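Local coordinates for acetyltransferase (Elizabethkingia anophelis, PDB 6AO7), which binds acetyl-CoA and, as a member of the GNAT family, probably transfers the acetyl group to an amine of an acceptor substrate, at residues Q41-G46 with C60-P65; F68-I73 with K106-T111; I129-K134 with M155-M160. All blocks are in the same frame, centred on the assembly; numbering follows the deposited sequence.

Interaction 1: Q41-G46 with C60-P65; sequences QYLTSG and CYVLYP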
# COMPACT_ATOMS: atom_id res chain seq x y z
N GLN A 41 -27.04 2.11 0.28
CA GLN A 41 -27.13 1.39 1.55
C GLN A 41 -26.42 2.14 2.67
O GLN A 41 -26.95 2.25 3.78
CB GLN A 41 -26.55 -0.02 1.41
CG GLN A 41 -26.81 -0.87 2.64
CD GLN A 41 -26.09 -2.20 2.61
OE1 GLN A 41 -25.45 -2.56 1.61
NE2 GLN A 41 -26.17 -2.94 3.71
N TYR A 42 -25.21 2.65 2.43
CA TYR A 42 -24.61 3.39 3.53
C TYR A 42 -25.11 4.83 3.59
O TYR A 42 -24.86 5.51 4.60
CB TYR A 42 -23.06 3.35 3.51
CG TYR A 42 -22.32 3.59 2.21
CD1 TYR A 42 -21.65 2.54 1.58
CD2 TYR A 42 -22.22 4.86 1.65
CE1 TYR A 42 -20.93 2.74 0.41
CE2 TYR A 42 -21.48 5.07 0.46
CZ TYR A 42 -20.85 4.01 -0.15
OH TYR A 42 -20.14 4.18 -1.31
N LEU A 43 -25.83 5.31 2.58
CA LEU A 43 -26.54 6.57 2.77
C LEU A 43 -27.69 6.42 3.75
O LEU A 43 -28.09 7.40 4.38
CB LEU A 43 -27.04 7.12 1.43
CG LEU A 43 -25.93 7.64 0.51
CD1 LEU A 43 -26.50 8.07 -0.85
CD2 LEU A 43 -25.18 8.78 1.18
N THR A 44 -28.20 5.19 3.93
CA THR A 44 -29.31 4.96 4.86
C THR A 44 -28.94 5.33 6.29
O THR A 44 -29.67 6.06 6.97
CB THR A 44 -29.76 3.50 4.79
OG1 THR A 44 -30.27 3.21 3.48
CG2 THR A 44 -30.84 3.22 5.81
N SER A 45 -27.81 4.81 6.77
CA SER A 45 -27.39 5.01 8.15
C SER A 45 -26.22 5.96 8.29
O SER A 45 -25.83 6.29 9.41
CB SER A 45 -27.05 3.66 8.79
OG SER A 45 -26.06 2.99 8.02
N GLY A 46 -25.64 6.41 7.18
CA GLY A 46 -24.52 7.32 7.21
C GLY A 46 -24.95 8.77 7.07
O GLY A 46 -26.13 9.11 7.00
N CYS A 60 -17.36 15.31 -1.96
CA CYS A 60 -18.28 14.78 -0.97
C CYS A 60 -17.60 13.68 -0.17
O CYS A 60 -16.60 13.10 -0.62
CB CYS A 60 -19.55 14.22 -1.62
SG CYS A 60 -19.24 12.85 -2.78
N TYR A 61 -18.15 13.40 1.01
CA TYR A 61 -17.78 12.20 1.74
C TYR A 61 -18.98 11.70 2.54
O TYR A 61 -19.93 12.44 2.82
CB TYR A 61 -16.57 12.42 2.65
CG TYR A 61 -16.72 13.42 3.78
CD1 TYR A 61 -17.34 13.06 4.99
CD2 TYR A 61 -16.19 14.71 3.68
CE1 TYR A 61 -17.44 13.96 6.04
CE2 TYR A 61 -16.28 15.62 4.73
CZ TYR A 61 -16.91 15.23 5.90
OH TYR A 61 -17.01 16.11 6.96
N VAL A 62 -18.93 10.41 2.89
CA VAL A 62 -19.96 9.75 3.69
C VAL A 62 -19.30 9.14 4.92
O VAL A 62 -18.35 8.34 4.79
CB VAL A 62 -20.69 8.66 2.89
CG1 VAL A 62 -21.70 7.94 3.79
CG2 VAL A 62 -21.35 9.27 1.66
N LEU A 63 -19.81 9.50 6.10
CA LEU A 63 -19.41 8.89 7.36
C LEU A 63 -20.42 7.83 7.75
O LEU A 63 -21.63 8.07 7.71
CB LEU A 63 -19.32 9.93 8.47
CG LEU A 63 -18.03 10.73 8.56
CD1 LEU A 63 -18.19 11.82 9.58
CD2 LEU A 63 -16.87 9.79 8.96
N TYR A 64 -19.92 6.66 8.17
CA TYR A 64 -20.75 5.48 8.39
C TYR A 64 -20.34 4.82 9.71
O TYR A 64 -19.35 4.07 9.75
CB TYR A 64 -20.59 4.50 7.23
CG TYR A 64 -21.25 3.15 7.41
CD1 TYR A 64 -20.51 2.03 7.77
CD2 TYR A 64 -22.61 3.00 7.19
CE1 TYR A 64 -21.12 0.79 7.92
CE2 TYR A 64 -23.23 1.77 7.34
CZ TYR A 64 -22.49 0.67 7.70
OH TYR A 64 -23.11 -0.55 7.84
N PRO A 65 -21.08 5.06 10.79
CA PRO A 65 -20.70 4.47 12.09
C PRO A 65 -20.78 2.95 12.08
O PRO A 65 -21.73 2.36 11.56
CB PRO A 65 -21.72 5.07 13.06
CG PRO A 65 -22.17 6.39 12.41
CD PRO A 65 -22.12 6.10 10.92
O HOH W 1 -24.34 3.05 10.82
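Gly-46 and Tyr-64 mark the backbone meeting point of the two segments, their CA atoms 4.4 Å apart where Gly-46 passes beside strand 60-65. The axes of helix and strand cross at 69° and come within 8.0 Å of each other. With no side chain of its own, Gly-46 sets its CA 3.0 Å from Leu-63 O, a close main-chain approach. No direct hydrogen bond links the segments, and most of the rest of the contact is made by side chains. Val-62 rises from the strand with its two methyls divided between two helix residues: CG1 reaches Tyr-42 CD2 at 3.8 Å, meeting the ring obliquely, and CG2 reaches Leu-43 CD2 at 3.9 Å. Tyr-42 holds CG between its own N and carbonyl carbon (chi1 46°), and the ring runs out to its hydroxyl, which Asp-33 and Asn-75 hydrogen-bond. Tyr-64, with CG opposite the main-chain N (chi1 173°), brings one edge of its ring, CD2 and CE2, to Tyr-42 and Ser-45. Its CD2 lies 3.7 Å from Tyr-42 CB, while Ser-45 OG sits at the ring edge, close to the ring plane and 3.2 Å from Tyr-64 CE2. A water donates to Pro-65 O at 2.8 Å and has a weaker link to Ser-45 OG, adding a polar bridge at the outer end. Leu-63 turns the other way and packs on Val-95 and Lys-98 of helix 87-101, so strand 60-65 is sandwiched between helices. A helix laid over one face of the antiparallel strands, followed in the chain by the hairpin 47-53/56-65, is the arrangement of the N-terminal half of the GNAT fold.

Interaction 2: F68-I73 with K106-T111; sequences FETTEI and KLVIGT. With ACO (acetyl coenzyme *a), chain B.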
# COMPACT_ATOMS: atom_id res chain seq x y z
N PHE A 68 -20.16 2.71 18.70
CA PHE A 68 -19.83 3.97 19.36
C PHE A 68 -18.38 4.37 19.14
O PHE A 68 -18.09 5.56 19.02
CB PHE A 68 -20.11 3.90 20.86
CG PHE A 68 -20.17 5.25 21.50
CD1 PHE A 68 -19.03 5.82 22.04
CD2 PHE A 68 -21.35 5.97 21.51
CE1 PHE A 68 -19.09 7.09 22.62
CE2 PHE A 68 -21.41 7.23 22.09
CZ PHE A 68 -20.28 7.79 22.64
N GLU A 69 -17.47 3.39 19.05
CA GLU A 69 -16.04 3.68 19.00
C GLU A 69 -15.56 4.05 17.60
O GLU A 69 -14.74 4.97 17.45
CB GLU A 69 -15.27 2.48 19.56
CG GLU A 69 -14.12 1.99 18.71
CD GLU A 69 -13.34 0.87 19.38
OE1 GLU A 69 -13.62 -0.32 19.12
OE2 GLU A 69 -12.45 1.18 20.20
N THR A 70 -16.06 3.39 16.55
CA THR A 70 -15.48 3.51 15.21
C THR A 70 -16.49 4.05 14.21
O THR A 70 -17.62 3.58 14.14
CB THR A 70 -14.98 2.14 14.71
OG1 THR A 70 -14.01 1.61 15.62
CG2 THR A 70 -14.36 2.26 13.35
N THR A 71 -16.06 5.02 13.40
CA THR A 71 -16.84 5.41 12.24
C THR A 71 -15.94 5.33 11.02
O THR A 71 -14.72 5.45 11.13
CB THR A 71 -17.47 6.81 12.40
OG1 THR A 71 -18.31 7.08 11.28
CG2 THR A 71 -16.43 7.90 12.54
N GLU A 72 -16.56 5.10 9.87
CA GLU A 72 -15.85 4.75 8.65
C GLU A 72 -16.16 5.78 7.56
O GLU A 72 -17.30 6.23 7.43
CB GLU A 72 -16.23 3.34 8.17
CG GLU A 72 -15.66 2.95 6.79
CD GLU A 72 -16.07 1.54 6.34
OE1 GLU A 72 -16.95 0.94 6.98
OE2 GLU A 72 -15.50 1.03 5.35
N ILE A 73 -15.13 6.18 6.83
CA ILE A 73 -15.31 6.94 5.60
C ILE A 73 -15.67 5.92 4.53
O ILE A 73 -14.79 5.26 3.98
CB ILE A 73 -14.05 7.72 5.22
CG1 ILE A 73 -13.59 8.58 6.41
CG2 ILE A 73 -14.30 8.54 3.93
CD1 ILE A 73 -12.27 9.28 6.14
N LYS A 106 -12.04 5.99 16.85
CA LYS A 106 -11.29 5.55 15.68
C LYS A 106 -12.01 5.96 14.41
O LYS A 106 -13.24 5.90 14.32
CB LYS A 106 -11.07 4.04 15.66
CG LYS A 106 -10.15 3.50 16.77
CD LYS A 106 -10.27 1.99 16.84
CE LYS A 106 -8.96 1.35 17.26
NZ LYS A 106 -9.12 -0.13 17.38
N LEU A 107 -11.22 6.38 13.42
CA LEU A 107 -11.71 6.68 12.08
C LEU A 107 -11.07 5.70 11.12
O LEU A 107 -9.85 5.49 11.14
CB LEU A 107 -11.37 8.13 11.71
CG LEU A 107 -11.87 8.71 10.39
CD1 LEU A 107 -13.40 8.68 10.31
CD2 LEU A 107 -11.35 10.12 10.26
N VAL A 108 -11.89 5.07 10.29
CA VAL A 108 -11.41 4.00 9.42
C VAL A 108 -11.71 4.37 7.97
O VAL A 108 -12.71 5.03 7.67
CB VAL A 108 -12.06 2.67 9.81
CG1 VAL A 108 -11.82 1.62 8.75
CG2 VAL A 108 -11.51 2.21 11.16
N ILE A 109 -10.83 3.96 7.07
CA ILE A 109 -11.09 4.06 5.63
C ILE A 109 -10.50 2.83 4.95
O ILE A 109 -9.42 2.36 5.32
CB ILE A 109 -10.53 5.36 5.05
CG1 ILE A 109 -11.05 5.56 3.62
CG2 ILE A 109 -8.97 5.39 5.14
CD1 ILE A 109 -10.81 6.97 3.07
N GLY A 110 -11.23 2.30 3.97
CA GLY A 110 -10.76 1.14 3.24
C GLY A 110 -10.61 1.42 1.76
O GLY A 110 -11.53 1.97 1.15
N THR A 111 -9.48 1.07 1.16
CA THR A 111 -9.29 1.30 -0.26
C THR A 111 -8.75 0.02 -0.91
O THR A 111 -8.50 -0.98 -0.23
CB THR A 111 -8.37 2.50 -0.51
OG1 THR A 111 -8.44 2.87 -1.90
CG2 THR A 111 -6.91 2.15 -0.13
N1A ACO B . 1.64 8.00 -5.65
C2A ACO B . 1.15 8.49 -4.51
N3A ACO B . 0.66 9.71 -4.26
C4A ACO B . 0.73 10.49 -5.34
C5A ACO B . 1.24 10.13 -6.59
C6A ACO B . 1.70 8.81 -6.73
N6A ACO B . 2.21 8.31 -7.86
N7A ACO B . 1.21 11.21 -7.45
C8A ACO B . 0.69 12.18 -6.73
N9A ACO B . 0.38 11.81 -5.45
C1B ACO B . -0.16 12.64 -4.38
C2B ACO B . -0.23 14.14 -4.65
O2B ACO B . 1.05 14.76 -4.57
C3B ACO B . -1.11 14.55 -3.47
O3B ACO B . -0.37 14.58 -2.23
P3B ACO B . 0.36 15.85 -1.58
O7A ACO B . 1.53 16.19 -2.53
O8A ACO B . -0.73 16.94 -1.45
O9A ACO B . 0.84 15.44 -0.22
C4B ACO B . -2.05 13.35 -3.29
O4B ACO B . -1.50 12.29 -4.10
C5B ACO B . -3.49 13.65 -3.64
O5B ACO B . -3.83 14.78 -2.80
P1A ACO B . -5.18 15.71 -3.08
O1A ACO B . -5.03 16.69 -4.18
O2A ACO B . -5.47 16.39 -1.75
O3A ACO B . -6.25 14.59 -3.45
P2A ACO B . -7.61 14.65 -4.29
O4A ACO B . -8.04 16.07 -4.23
O5A ACO B . -7.32 14.18 -5.70
O6A ACO B . -8.61 13.62 -3.62
CBP ACO B . -9.39 11.36 -4.02
CCP ACO B . -8.25 12.24 -3.50
CDP ACO B . -10.62 11.59 -3.13
CEP ACO B . -8.95 9.89 -3.92
CAP ACO B . -9.74 11.76 -5.48
OAP ACO B . -8.59 11.66 -6.30
C9P ACO B . -10.92 11.02 -6.09
O9P ACO B . -12.06 11.40 -5.87
N8P ACO B . -10.64 9.92 -6.80
C7P ACO B . -11.69 9.07 -7.35
C6P ACO B . -12.59 8.49 -6.27
C5P ACO B . -11.83 7.66 -5.27
O5P ACO B . -10.94 6.88 -5.63
N4P ACO B . -12.17 7.81 -3.99
C3P ACO B . -11.58 7.04 -2.90
C2P ACO B . -12.00 5.59 -2.92
S1P ACO B . -11.89 4.68 -1.33
C ACO B . -13.36 5.29 -0.54
O ACO B . -14.08 6.11 -1.04
CH3 ACO B . -13.58 4.70 0.82
O HOH W 2 -14.17 2.56 3.56
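Val-108 O is approached by two neighbouring residues of strand 70-73: Ile-73 N gives it a hydrogen bond of 2.8 Å, and the CA-H of Glu-72 makes a softer contact beside it. The same parallel ladder continues back along the strands, with Val-108 N bonded to Thr-71 O, Thr-71 N to Lys-106 O, and Lys-106 N to Glu-69 O. Toward the other end the strands part, and a water takes over. It donates to Ile-73 O at 2.8 Å and to Glu-72 OE2 at 2.7 Å, and accepts from Gly-110 N. The remaining oxygen of that carboxylate, OE1, is held by Trp-66 NE1, so both oxygens of the buried group have partners. These are the strands of the beta-alpha-beta unit formed with helix 87-101, and their divergence is the V-shaped opening of GNAT enzymes into which acetyl-CoA inserts. The acetyl CH3 stands 3.4 Å from Ile-73 O and equally far from Gly-110 O, placing it between the two strands, while Ile-109 CG1 touches it from the pocket wall and Thr-111 OG1 lies 3.9 Å from the thioester sulfur S1P. On the face turned to helix 87-101, Ile-73 spans two neighbours. Its CG1, next to the main-chain N (chi1 -53°), meets Leu-107 CD1 at 3.9 Å, and its CG2 meets Ile-109 CD1. On the other face, Thr-70 CG2 abuts Val-108 CG2 at 3.6 Å. At the start of the strands Glu-69 lays its chain beside that of Lys-106, their charged ends too far apart for a salt bridge.

Interaction 3: I129-K134 with M155-M160; sequences ITDIRK and MILLTM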
# COMPACT_ATOMS: atom_id res chain seq x y z
N ILE A 129 -1.96 1.73 8.26
CA ILE A 129 -2.49 0.51 7.66
C ILE A 129 -2.70 -0.53 8.76
O ILE A 129 -1.79 -0.81 9.54
CB ILE A 129 -1.56 0.01 6.55
CG1 ILE A 129 -1.42 1.07 5.46
CG2 ILE A 129 -2.07 -1.30 6.00
CD1 ILE A 129 -0.49 0.64 4.35
N THR A 130 -3.92 -1.07 8.86
CA THR A 130 -4.17 -1.98 9.98
C THR A 130 -4.72 -3.35 9.62
O THR A 130 -4.52 -4.30 10.38
CB THR A 130 -5.12 -1.34 11.00
OG1 THR A 130 -6.33 -0.91 10.37
CG2 THR A 130 -4.43 -0.16 11.71
N ASP A 131 -5.40 -3.49 8.48
CA ASP A 131 -6.11 -4.74 8.21
C ASP A 131 -6.20 -4.98 6.71
O ASP A 131 -6.27 -4.04 5.92
CB ASP A 131 -7.53 -4.72 8.79
CG ASP A 131 -7.55 -4.72 10.30
OD1 ASP A 131 -7.43 -5.82 10.88
OD2 ASP A 131 -7.69 -3.63 10.89
N ILE A 132 -6.21 -6.26 6.32
CA ILE A 132 -6.48 -6.68 4.95
C ILE A 132 -7.78 -7.47 4.93
O ILE A 132 -7.95 -8.40 5.73
CB ILE A 132 -5.33 -7.51 4.36
CG1 ILE A 132 -3.98 -6.86 4.66
CG2 ILE A 132 -5.52 -7.68 2.86
CD1 ILE A 132 -3.91 -5.43 4.20
N ARG A 133 -8.68 -7.11 4.03
CA ARG A 133 -9.91 -7.86 3.78
C ARG A 133 -9.75 -8.62 2.46
O ARG A 133 -10.03 -8.08 1.39
CB ARG A 133 -11.13 -6.93 3.73
CG ARG A 133 -11.45 -6.22 5.03
CD ARG A 133 -12.70 -5.34 4.89
NE ARG A 133 -13.13 -4.77 6.16
CZ ARG A 133 -14.17 -3.95 6.30
NH1 ARG A 133 -14.89 -3.61 5.24
NH2 ARG A 133 -14.49 -3.48 7.49
N LYS A 134 -9.35 -9.89 2.55
CA LYS A 134 -9.05 -10.66 1.34
C LYS A 134 -10.29 -10.87 0.49
O LYS A 134 -11.34 -11.28 0.99
CB LYS A 134 -8.44 -12.01 1.72
CG LYS A 134 -8.10 -12.88 0.52
CD LYS A 134 -7.60 -14.25 0.94
CE LYS A 134 -7.41 -15.17 -0.25
NZ LYS A 134 -6.84 -16.48 0.15
N MET A 155 -9.41 -5.38 0.07
CA MET A 155 -9.52 -4.06 0.68
C MET A 155 -8.41 -3.90 1.71
O MET A 155 -8.20 -4.79 2.54
CB MET A 155 -10.87 -3.84 1.34
CG MET A 155 -10.84 -2.66 2.26
SD MET A 155 -12.46 -2.25 2.89
CE MET A 155 -13.14 -1.46 1.43
N ILE A 156 -7.69 -2.78 1.62
CA ILE A 156 -6.73 -2.38 2.64
C ILE A 156 -7.42 -1.42 3.59
O ILE A 156 -7.91 -0.36 3.16
CB ILE A 156 -5.49 -1.73 2.02
CG1 ILE A 156 -4.88 -2.66 0.99
CG2 ILE A 156 -4.50 -1.35 3.11
CD1 ILE A 156 -3.80 -1.99 0.19
N LEU A 157 -7.48 -1.77 4.86
CA LEU A 157 -8.17 -0.95 5.85
C LEU A 157 -7.13 -0.15 6.63
O LEU A 157 -6.15 -0.71 7.12
CB LEU A 157 -8.99 -1.83 6.80
CG LEU A 157 -10.30 -1.32 7.39
CD1 LEU A 157 -11.36 -1.14 6.31
CD2 LEU A 157 -10.81 -2.24 8.48
N LEU A 158 -7.35 1.16 6.75
CA LEU A 158 -6.49 2.04 7.51
C LEU A 158 -7.28 2.69 8.63
O LEU A 158 -8.47 2.95 8.49
CB LEU A 158 -5.86 3.15 6.64
CG LEU A 158 -5.11 2.73 5.38
CD1 LEU A 158 -6.04 2.67 4.16
CD2 LEU A 158 -3.94 3.71 5.09
N THR A 159 -6.60 2.97 9.74
CA THR A 159 -7.25 3.40 10.97
C THR A 159 -6.49 4.56 11.56
O THR A 159 -5.26 4.53 11.63
CB THR A 159 -7.31 2.28 12.02
OG1 THR A 159 -7.95 1.13 11.46
CG2 THR A 159 -8.08 2.75 13.23
N MET A 160 -7.23 5.55 12.03
CA MET A 160 -6.64 6.70 12.71
C MET A 160 -7.23 6.78 14.10
O MET A 160 -8.46 6.77 14.25
CB MET A 160 -6.93 7.99 11.95
CG MET A 160 -6.45 9.21 12.68
SD MET A 160 -7.06 10.70 11.88
CE MET A 160 -6.67 11.93 13.12
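Leu-157 fills the hollow between Asp-131 and Arg-133. Its CB rests against Asp-131 CB at 3.8 Å, and its CD1 sits over the centre of one face of the Arg-133 guanidinium, 4.0 Å from CZ. Arg-133 gets there on a chain extended from CG to NE, running alongside Met-155. The methionine sulfur SD tucks into the arginine's flank, 3.6 Å from NH1, and meets the guanidinium obliquely. The three side chains thus interlock on one face of the sheet, where Trp-66 also touches Arg-133. The antiparallel pairing beneath them is regular at Arg-133 and Met-155, whose main chains exchange two bonds, but Thr-130 and Asp-131 both face Leu-157, forming a classic beta bulge. Leu-157 O takes the N-H of each, at 2.9 Å from Thr-130 N and 3.2 Å from Asp-131 N. The extra residue turns Thr-130 toward strand 155-160: OG1 lies between its own N and carbonyl carbon (chi1 55°) and hydrogen-bonds Thr-159 OG1 at 2.8 Å, while CG2 packs against Thr-159 CB. On the opposite face the two strands meet through aliphatic side chains. Ile-129 straddles two neighbours, CG1 lying 3.7 Å from Leu-158 CD2 and CG2 at 3.8 Å from Ile-156 CG2. Ile-132 CD1 approaches that Ile-156 methyl from a different side, more loosely. Strand 128-133 is the outermost of its sheet within the chain, and this ridge faces the second subunit: Ile-129 packs on Ile-132 of that subunit, Ile-132 on its Ile-129, and Ile-156 also on its Ile-129.

The three contacts run across one mixed sheet, from strand 56-65 to the edge strand 128-133, which faces the second subunit. Interaction 1 passes into interaction 2 through a probable hydrogen bond from Tyr-64 N to Glu-72 O, 2.8 Å; the centres of the two contacts lie about 11 Å apart. Interaction 2 joins interaction 3 on its other side: Ile-156 N meets Thr-111 O at 2.7 Å, and Val-108 CG1 packs on Leu-157 CG. Interactions 1 and 3 do not touch; their centres lie about 19 Å apart. Acetyl-CoA directly contacts interaction 2, whereas the side chains of Tyr-42 in interaction 1 and Met-155 in interaction 3 each stand about 6 Å from a bound acetyl-CoA.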